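Side-chain contacts in JSC1_58120g3 ([Leptolyngbya] sp. JSC-1, PDB 6XHH), which probably senses far-red light as a cyanobacteriochrome GAF domain that carries a bound bilin chromophore of the verdin type: residues A[82-87]-A[133-138]; A[45-50]-A[75-80]. All blocks are in the same frame, centred on the assembly; numbering follows the deposited sequence.

Interaction 1: A[82-87]-A[133-138]. With M1V (mesobiliverdin IX(alpha)), chain C; EDO (1,2-ethanediol), chain F.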
loop_
_atom_site.group_PDB
_atom_site.type_symbol
_atom_site.label_atom_id
_atom_site.label_comp_id
_atom_site.label_asym_id
_atom_site.label_seq_id
_atom_site.Cartn_x
_atom_site.Cartn_y
_atom_site.Cartn_z
ATOM N N GLN A 82 12.480 -0.040 3.451
ATOM C CA GLN A 82 13.693 0.729 3.191
ATOM C C GLN A 82 14.438 0.189 1.980
ATOM O O GLN A 82 15.157 0.940 1.317
ATOM C CB GLN A 82 14.605 0.732 4.417
ATOM C CG GLN A 82 14.067 1.521 5.620
ATOM C CD GLN A 82 14.126 3.039 5.434
ATOM O OE1 GLN A 82 14.559 3.544 4.389
ATOM N NE2 GLN A 82 13.709 3.772 6.466
ATOM N N GLN A 83 14.265 -1.096 1.674
ATOM C CA GLN A 83 14.827 -1.716 0.483
ATOM C C GLN A 83 13.821 -1.772 -0.665
ATOM O O GLN A 83 14.063 -2.458 -1.661
ATOM C CB GLN A 83 15.330 -3.124 0.815
ATOM C CG GLN A 83 16.615 -3.142 1.630
ATOM C CD GLN A 83 16.428 -2.658 3.048
ATOM O OE1 GLN A 83 15.566 -3.152 3.782
ATOM N NE2 GLN A 83 17.236 -1.682 3.447
ATOM N N ASN A 84 12.697 -1.063 -0.538
ATOM C CA ASN A 84 11.620 -1.085 -1.537
ATOM C C ASN A 84 11.164 -2.505 -1.867
ATOM O O ASN A 84 10.884 -2.841 -3.025
ATOM C CB ASN A 84 12.012 -0.349 -2.815
ATOM C CG ASN A 84 10.805 -0.020 -3.665
ATOM O OD1 ASN A 84 9.666 -0.056 -3.173
ATOM N ND2 ASN A 84 11.030 0.280 -4.942
ATOM N N GLN A 85 11.061 -3.339 -0.839
ATOM C CA GLN A 85 10.419 -4.633 -1.027
ATOM C C GLN A 85 8.929 -4.522 -0.696
ATOM O O GLN A 85 8.557 -3.841 0.269
ATOM C CB GLN A 85 11.081 -5.688 -0.146
ATOM C CG GLN A 85 12.519 -5.985 -0.559
ATOM C CD GLN A 85 12.951 -7.392 -0.177
ATOM O OE1 GLN A 85 12.212 -8.364 -0.383
ATOM N NE2 GLN A 85 14.149 -7.510 0.388
ATOM N N PRO A 86 8.052 -5.138 -1.484
ATOM C CA PRO A 86 6.624 -5.132 -1.152
ATOM C C PRO A 86 6.305 -6.172 -0.088
ATOM O O PRO A 86 7.095 -7.075 0.207
ATOM C CB PRO A 86 5.953 -5.498 -2.478
ATOM C CG PRO A 86 6.930 -6.408 -3.121
ATOM C CD PRO A 86 8.313 -5.883 -2.726
ATOM N N PHE A 87 5.103 -6.040 0.469
ATOM C CA PHE A 87 4.517 -6.999 1.396
ATOM C C PHE A 87 3.186 -7.458 0.813
ATOM O O PHE A 87 2.266 -6.650 0.656
ATOM C CB PHE A 87 4.332 -6.358 2.770
ATOM C CG PHE A 87 3.956 -7.325 3.855
ATOM C CD1 PHE A 87 4.818 -8.339 4.219
ATOM C CD2 PHE A 87 2.748 -7.204 4.516
ATOM C CE1 PHE A 87 4.484 -9.228 5.215
ATOM C CE2 PHE A 87 2.413 -8.095 5.514
ATOM C CZ PHE A 87 3.276 -9.100 5.873
ATOM N N ALA A 133 6.112 0.605 -0.779
ATOM C CA ALA A 133 6.731 1.812 -0.262
ATOM C C ALA A 133 6.451 3.009 -1.167
ATOM O O ALA A 133 6.467 2.901 -2.400
ATOM C CB ALA A 133 8.241 1.606 -0.127
ATOM N N ILE A 134 6.225 4.161 -0.546
ATOM C CA ILE A 134 6.227 5.445 -1.248
ATOM C C ILE A 134 7.526 6.147 -0.896
ATOM O O ILE A 134 7.752 6.470 0.277
ATOM C CB ILE A 134 5.026 6.320 -0.852
ATOM C CG1 ILE A 134 3.708 5.673 -1.244
ATOM C CG2 ILE A 134 5.098 7.688 -1.523
ATOM C CD1 ILE A 134 2.500 6.369 -0.602
ATOM N N PHE A 135 8.376 6.375 -1.902
ATOM C CA PHE A 135 9.649 7.065 -1.730
ATOM C C PHE A 135 9.563 8.492 -2.252
ATOM O O PHE A 135 9.096 8.723 -3.367
ATOM C CB PHE A 135 10.773 6.318 -2.447
ATOM C CG PHE A 135 11.386 5.262 -1.618
ATOM C CD1 PHE A 135 12.395 5.568 -0.726
ATOM C CD2 PHE A 135 10.937 3.966 -1.698
ATOM C CE1 PHE A 135 12.958 4.585 0.061
ATOM C CE2 PHE A 135 11.499 2.973 -0.915
ATOM C CZ PHE A 135 12.503 3.284 -0.031
ATOM N N GLN A 136 10.031 9.434 -1.449
ATOM C CA GLN A 136 10.208 10.822 -1.861
ATOM C C GLN A 136 11.699 10.989 -2.113
ATOM O O GLN A 136 12.478 11.143 -1.168
ATOM C CB GLN A 136 9.714 11.765 -0.778
ATOM C CG GLN A 136 10.043 13.231 -1.003
ATOM C CD GLN A 136 9.910 14.036 0.276
ATOM O OE1 GLN A 136 9.347 13.554 1.261
ATOM N NE2 GLN A 136 10.436 15.253 0.276
ATOM N N GLY A 137 12.097 10.959 -3.379
ATOM C CA GLY A 137 13.512 10.800 -3.669
ATOM C C GLY A 137 13.941 9.429 -3.187
ATOM O O GLY A 137 13.296 8.415 -3.485
ATOM N N GLN A 138 15.032 9.377 -2.425
ATOM C CA GLN A 138 15.429 8.132 -1.777
ATOM C C GLN A 138 15.045 8.119 -0.294
ATOM O O GLN A 138 15.615 7.355 0.491
ATOM C CB GLN A 138 16.930 7.867 -1.985
ATOM C CG GLN A 138 17.355 6.379 -1.788
ATOM C CD GLN A 138 18.175 5.762 -2.943
ATOM O OE1 GLN A 138 17.712 5.696 -4.078
ATOM N NE2 GLN A 138 19.376 5.263 -2.630
HETATM O OA M1V C . 0.583 -3.343 15.129
HETATM C C1A M1V C . 1.320 -4.262 15.453
HETATM N NA M1V C . 2.179 -4.864 14.622
HETATM C C2A M1V C . 1.404 -4.834 16.739
HETATM C CMA M1V C . 0.592 -4.426 17.946
HETATM C C3A M1V C . 2.361 -5.845 16.696
HETATM C CAA M1V C . 2.787 -6.730 17.805
HETATM C CBA M1V C . 4.269 -6.564 18.146
HETATM C C4A M1V C . 2.869 -5.870 15.306
HETATM C CHA M1V C . 3.843 -6.717 14.853
HETATM C C1B M1V C . 4.449 -6.851 13.525
HETATM C C2B M1V C . 5.415 -7.855 13.252
HETATM C CMB M1V C . 5.914 -8.891 14.230
HETATM C C3B M1V C . 5.787 -7.720 11.948
HETATM C CAB M1V C . 6.793 -8.580 11.204
HETATM C CBB M1V C . 6.065 -9.514 10.222
HETATM C CGB M1V C . 5.273 -10.563 10.972
HETATM O O2B M1V C . 5.874 -11.452 11.623
HETATM O O1B M1V C . 4.022 -10.569 10.960
HETATM N NB M1V C . 4.260 -6.128 12.410
HETATM C C4B M1V C . 5.050 -6.614 11.429
HETATM C CHB M1V C . 5.203 -6.188 10.101
HETATM C C1C M1V C . 4.471 -5.287 9.314
HETATM C C2C M1V C . 4.596 -5.236 7.919
HETATM C CAC M1V C . 5.569 -6.064 7.109
HETATM C CBC M1V C . 6.906 -5.282 7.241
HETATM C CGC M1V C . 8.165 -6.073 6.918
HETATM O O2C M1V C . 8.094 -7.264 6.539
HETATM O O1C M1V C . 9.300 -5.547 7.038
HETATM C C3C M1V C . 3.734 -4.238 7.467
HETATM C CMC M1V C . 3.553 -3.848 6.026
HETATM N NC M1V C . 3.531 -4.359 9.705
HETATM C C4C M1V C . 3.065 -3.709 8.590
HETATM C CHC M1V C . 2.098 -2.673 8.738
HETATM C C1D M1V C . 1.352 -2.005 7.799
HETATM C C2D M1V C . 1.062 -0.612 7.808
HETATM C CMD M1V C . 1.571 0.384 8.821
HETATM N ND M1V C . 0.690 -2.574 6.719
HETATM C C4D M1V C . 0.041 -1.593 6.057
HETATM O OD M1V C . -0.639 -1.797 5.050
HETATM C C3D M1V C . 0.272 -0.352 6.732
HETATM C CAD M1V C . -0.244 1.005 6.322
HETATM C CBD M1V C . -1.710 1.110 6.679
HETATM C C1 EDO F . 15.741 7.278 -5.667
HETATM O O1 EDO F . 15.444 5.920 -5.996
HETATM C C2 EDO F . 14.770 8.179 -6.419
HETATM O O2 EDO F . 15.288 9.511 -6.463
HETATM O O HOH W 1 7.833 -1.549 -1.521
HETATM O O HOH W 2 7.108 0.800 -4.120
#
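Where strand 128-136 of the antiparallel GAF-domain sheet nears its end, Ala133 and Phe135 meet Gln82 and Asn84 of the loop leading into edge strand 87-89. The direct touches are van der Waals: Phe135 CE2 lies 3.9 Å from Asn84 CB, and the ring edge presents CZ to the backbone O of Gln82 at 3.8 Å. Ring and amide planes are 73° apart, so the two groups do not stack. Asn84 holds CG anti to its own N (chi1 -163°), which carries OD1 across to Ala133 CB at 3.8 Å. Water completes the polar side of the contact. One molecule donates to Asn84 OD1 at 2.9 Å and accepts from Ala133 N at 2.9 Å; a second sits 2.8 Å from Ala133 O and also within bonding distance of Asn84 OD1. Further along the loop, Phe87 belongs to the bilin pocket: its ring face lies under the propionate carbon CAC of the mesobiliverdin, which is 3.6 Å above the plane and over its centre. With an alanine here, the propionate stem would probably lose its cover on that side and be freer to turn, and a gap would open beside His117. Phe87 pairs by backbone hydrogen bonds with Val131, placing strand 87-89 against strand 128-136, while Asn84 reaches Met164 of helix 157-178 and Ala133 touches Leu140 of strand 139-148.

Interaction 2: A[45-50]-A[75-80]; sequences EDYFGD and EHQGGR. With M1V (mesobiliverdin IX(alpha)), chain C.
Contact between Tyr47 and the Gln77-Gly78 peptide is by van der Waals packing, with one face of the phenol ring laid over the backbone. Gln77 O stands 3.7 Å above the ring plane, over its centre, and Gly78 N approaches Tyr47 CG at 3.7 Å, offset toward the rim. Tyr47 CD2 comes within 3.6 Å of Gln77 CA. In the conformer described, one of two, the Gln77 amide stands steeply to the ring and its NE2 hydrogen-bonds to Asn74 O. Gly78 suits this place: a CB here would be tight against Tyr47 CD1 and jammed against the preceding carbonyl.

The covered peptide belongs to the ending of helix 71-75. Gln77, with positive phi, is the C-prime residue of a Schellman motif, with Gly78 N bonded to Leu73 O and Gln77 N to Asn74 O, and His76 to Gly79 form a type I' turn closed by Gly79 N to His76 O at 3.0 Å. Across the contact, the loop before strand 49-56 is shaped by an Asx turn, in which Phe48 N reaches Asp46 OD1 at 3.2 Å from above the carboxylate plane.

Hydrogen bonds to the bilin follow directly after the turn. Arg80 N donates to propionate oxygen O1C of the mesobiliverdin at 2.9 Å, nearly straight at 169°, and Arg80 NE donates to the other oxygen, O2C, at 2.8 Å and a more bent 144°. With CG set between N and the carbonyl carbon (chi1 67°) and a bend at chi3, the side chain brings NE back to the carboxylate, which lies at the edge of the guanidinium, near its plane, so one residue grips both oxygens. Of the outer nitrogens, NH2 makes a salt bridge with Glu96 and NH1 a hydrogen bond to Pro86 O.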
loop_
_atom_site.group_PDB
_atom_site.type_symbol
_atom_site.label_atom_id
_atom_site.label_comp_id
_atom_site.label_asym_id
_atom_site.label_seq_id
_atom_site.Cartn_x
_atom_site.Cartn_y
_atom_site.Cartn_z
ATOM N N GLU A 45 8.215 10.330 12.115
ATOM C CA GLU A 45 9.663 10.217 12.203
ATOM C C GLU A 45 10.111 8.903 12.830
ATOM O O GLU A 45 11.253 8.481 12.607
ATOM C CB GLU A 45 10.218 11.403 12.991
ATOM C CG GLU A 45 9.516 11.685 14.317
ATOM C CD GLU A 45 9.883 10.683 15.403
ATOM O OE1 GLU A 45 11.042 10.220 15.401
ATOM O OE2 GLU A 45 9.020 10.343 16.245
ATOM N N ASP A 46 9.256 8.261 13.623
ATOM C CA ASP A 46 9.613 6.996 14.260
ATOM C C ASP A 46 9.061 5.784 13.524
ATOM O O ASP A 46 9.143 4.663 14.044
ATOM C CB ASP A 46 9.153 6.972 15.725
ATOM C CG ASP A 46 7.658 7.243 15.891
ATOM O OD1 ASP A 46 6.950 7.405 14.876
ATOM O OD2 ASP A 46 7.182 7.295 17.059
ATOM N N TYR A 47 8.518 5.984 12.325
ATOM C CA TYR A 47 7.954 4.941 11.476
ATOM C C TYR A 47 6.713 4.304 12.086
ATOM O O TYR A 47 6.269 3.260 11.605
ATOM C CB TYR A 47 9.000 3.886 11.101
ATOM C CG TYR A 47 10.076 4.514 10.229
ATOM C CD1 TYR A 47 9.894 4.668 8.859
ATOM C CD2 TYR A 47 11.254 5.004 10.791
ATOM C CE1 TYR A 47 10.863 5.275 8.067
ATOM C CE2 TYR A 47 12.229 5.602 10.004
ATOM C CZ TYR A 47 12.033 5.733 8.649
ATOM O OH TYR A 47 13.012 6.335 7.871
ATOM N N PHE A 48 6.140 4.903 13.129
ATOM C CA PHE A 48 4.693 4.878 13.267
ATOM C C PHE A 48 4.103 5.722 12.136
ATOM O O PHE A 48 4.825 6.265 11.298
ATOM C CB PHE A 48 4.274 5.408 14.637
ATOM C CG PHE A 48 4.700 4.538 15.788
ATOM C CD1 PHE A 48 5.031 3.202 15.606
ATOM C CD2 PHE A 48 4.744 5.067 17.074
ATOM C CE1 PHE A 48 5.386 2.408 16.691
ATOM C CE2 PHE A 48 5.107 4.284 18.157
ATOM C CZ PHE A 48 5.437 2.958 17.971
ATOM N N GLY A 49 2.785 5.846 12.073
ATOM C CA GLY A 49 2.236 6.552 10.927
ATOM C C GLY A 49 0.732 6.693 11.001
ATOM O O GLY A 49 0.070 6.150 11.892
ATOM N N ASP A 50 0.200 7.443 10.037
ATOM C CA ASP A 50 -1.200 7.842 10.023
ATOM C C ASP A 50 -1.789 7.704 8.625
ATOM O O ASP A 50 -1.102 7.913 7.623
ATOM C CB ASP A 50 -1.352 9.291 10.507
ATOM C CG ASP A 50 -0.709 9.509 11.862
ATOM O OD1 ASP A 50 -1.399 9.263 12.870
ATOM O OD2 ASP A 50 0.488 9.879 11.917
ATOM N N GLU A 75 10.850 -0.543 15.341
ATOM C CA GLU A 75 12.125 -1.101 15.770
ATOM C C GLU A 75 13.062 -1.321 14.597
ATOM O O GLU A 75 14.283 -1.231 14.760
ATOM C CB GLU A 75 11.915 -2.405 16.537
ATOM C CG GLU A 75 13.169 -2.868 17.288
ATOM C CD GLU A 75 13.431 -2.079 18.568
ATOM O OE1 GLU A 75 12.722 -1.084 18.828
ATOM O OE2 GLU A 75 14.353 -2.456 19.323
ATOM N N HIS A 76 12.520 -1.590 13.409
ATOM C CA HIS A 76 13.337 -1.819 12.227
ATOM C C HIS A 76 13.339 -0.619 11.276
ATOM O O HIS A 76 13.715 -0.765 10.110
ATOM C CB HIS A 76 12.889 -3.093 11.507
ATOM C CG HIS A 76 12.955 -4.315 12.372
ATOM N ND1 HIS A 76 14.093 -5.085 12.477
ATOM C CD2 HIS A 76 12.045 -4.876 13.203
ATOM C CE1 HIS A 76 13.874 -6.081 13.316
ATOM N NE2 HIS A 76 12.641 -5.974 13.774
ATOM N N GLN A 77 12.911 0.553 11.764
ATOM C CA GLN A 77 12.984 1.822 11.032
ATOM C C GLN A 77 12.438 1.684 9.609
ATOM O O GLN A 77 13.052 2.113 8.628
ATOM C CB GLN A 77 14.416 2.362 11.030
ATOM C CG GLN A 77 14.947 2.683 12.431
ATOM C CD GLN A 77 14.360 3.959 13.017
ATOM O OE1 GLN A 77 14.907 5.047 12.840
ATOM N NE2 GLN A 77 13.245 3.829 13.725
ATOM N N GLY A 78 11.255 1.084 9.507
ATOM C CA GLY A 78 10.581 0.919 8.231
ATOM C C GLY A 78 10.625 -0.479 7.661
ATOM O O GLY A 78 9.929 -0.749 6.669
ATOM N N GLY A 79 11.430 -1.368 8.237
ATOM C CA GLY A 79 11.444 -2.754 7.799
ATOM C C GLY A 79 11.895 -2.900 6.365
ATOM O O GLY A 79 12.783 -2.184 5.886
ATOM N N ARG A 80 11.259 -3.842 5.660
ATOM C CA ARG A 80 11.646 -4.150 4.291
ATOM C C ARG A 80 11.413 -2.986 3.342
ATOM O O ARG A 80 11.976 -2.984 2.239
ATOM C CB ARG A 80 10.863 -5.364 3.791
ATOM C CG ARG A 80 9.358 -5.087 3.641
ATOM C CD ARG A 80 8.612 -6.252 2.990
ATOM N NE ARG A 80 8.654 -7.471 3.805
ATOM C CZ ARG A 80 8.431 -8.694 3.321
ATOM N NH1 ARG A 80 8.143 -8.870 2.037
ATOM N NH2 ARG A 80 8.509 -9.742 4.114
HETATM O OA M1V C . 0.583 -3.343 15.129
HETATM C C1A M1V C . 1.320 -4.262 15.453
HETATM N NA M1V C . 2.179 -4.864 14.622
HETATM C C2A M1V C . 1.404 -4.834 16.739
HETATM C CMA M1V C . 0.592 -4.426 17.946
HETATM C C3A M1V C . 2.361 -5.845 16.696
HETATM C CAA M1V C . 2.787 -6.730 17.805
HETATM C CBA M1V C . 4.269 -6.564 18.146
HETATM C C4A M1V C . 2.869 -5.870 15.306
HETATM C CHA M1V C . 3.843 -6.717 14.853
HETATM C C1B M1V C . 4.449 -6.851 13.525
HETATM C C2B M1V C . 5.415 -7.855 13.252
HETATM C CMB M1V C . 5.914 -8.891 14.230
HETATM C C3B M1V C . 5.787 -7.720 11.948
HETATM C CAB M1V C . 6.793 -8.580 11.204
HETATM C CBB M1V C . 6.065 -9.514 10.222
HETATM C CGB M1V C . 5.273 -10.563 10.972
HETATM O O2B M1V C . 5.874 -11.452 11.623
HETATM O O1B M1V C . 4.022 -10.569 10.960
HETATM N NB M1V C . 4.260 -6.128 12.410
HETATM C C4B M1V C . 5.050 -6.614 11.429
HETATM C CHB M1V C . 5.203 -6.188 10.101
HETATM C C1C M1V C . 4.471 -5.287 9.314
HETATM C C2C M1V C . 4.596 -5.236 7.919
HETATM C CAC M1V C . 5.569 -6.064 7.109
HETATM C CBC M1V C . 6.906 -5.282 7.241
HETATM C CGC M1V C . 8.165 -6.073 6.918
HETATM O O2C M1V C . 8.094 -7.264 6.539
HETATM O O1C M1V C . 9.300 -5.547 7.038
HETATM C C3C M1V C . 3.734 -4.238 7.467
HETATM C CMC M1V C . 3.553 -3.848 6.026
HETATM N NC M1V C . 3.531 -4.359 9.705
HETATM C C4C M1V C . 3.065 -3.709 8.590
HETATM C CHC M1V C . 2.098 -2.673 8.738
HETATM C C1D M1V C . 1.352 -2.005 7.799
HETATM C C2D M1V C . 1.062 -0.612 7.808
HETATM C CMD M1V C . 1.571 0.384 8.821
HETATM N ND M1V C . 0.690 -2.574 6.719
HETATM C C4D M1V C . 0.041 -1.593 6.057
HETATM O OD M1V C . -0.639 -1.797 5.050
HETATM C C3D M1V C . 0.272 -0.352 6.732
HETATM C CAD M1V C . -0.244 1.005 6.322
HETATM C CBD M1V C . -1.710 1.110 6.679
#

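How the interactions relate
Interaction 2 closes before interaction 1 opens along the chain, and the contact centres lie 12 Å apart within one GAF domain. Segments 75-80 and 82-87 are neighbouring parts of a single loop between helix 71-75 and strand 87-89; their partners, 45-50 and 133-138, reach the same six-stranded antiparallel sheet. The two contacts touch: Gln82 NE2 probably bonds to Gln77 O at 2.8 Å, and Phe87 CD1 packs on Arg80 CZ. The one loop thus packs on the turn before strand 49-56 and on strand 128-136, and it meets the bilin propionate through Arg80 and Phe87, which is consistent with a role in holding that side of the pocket in place.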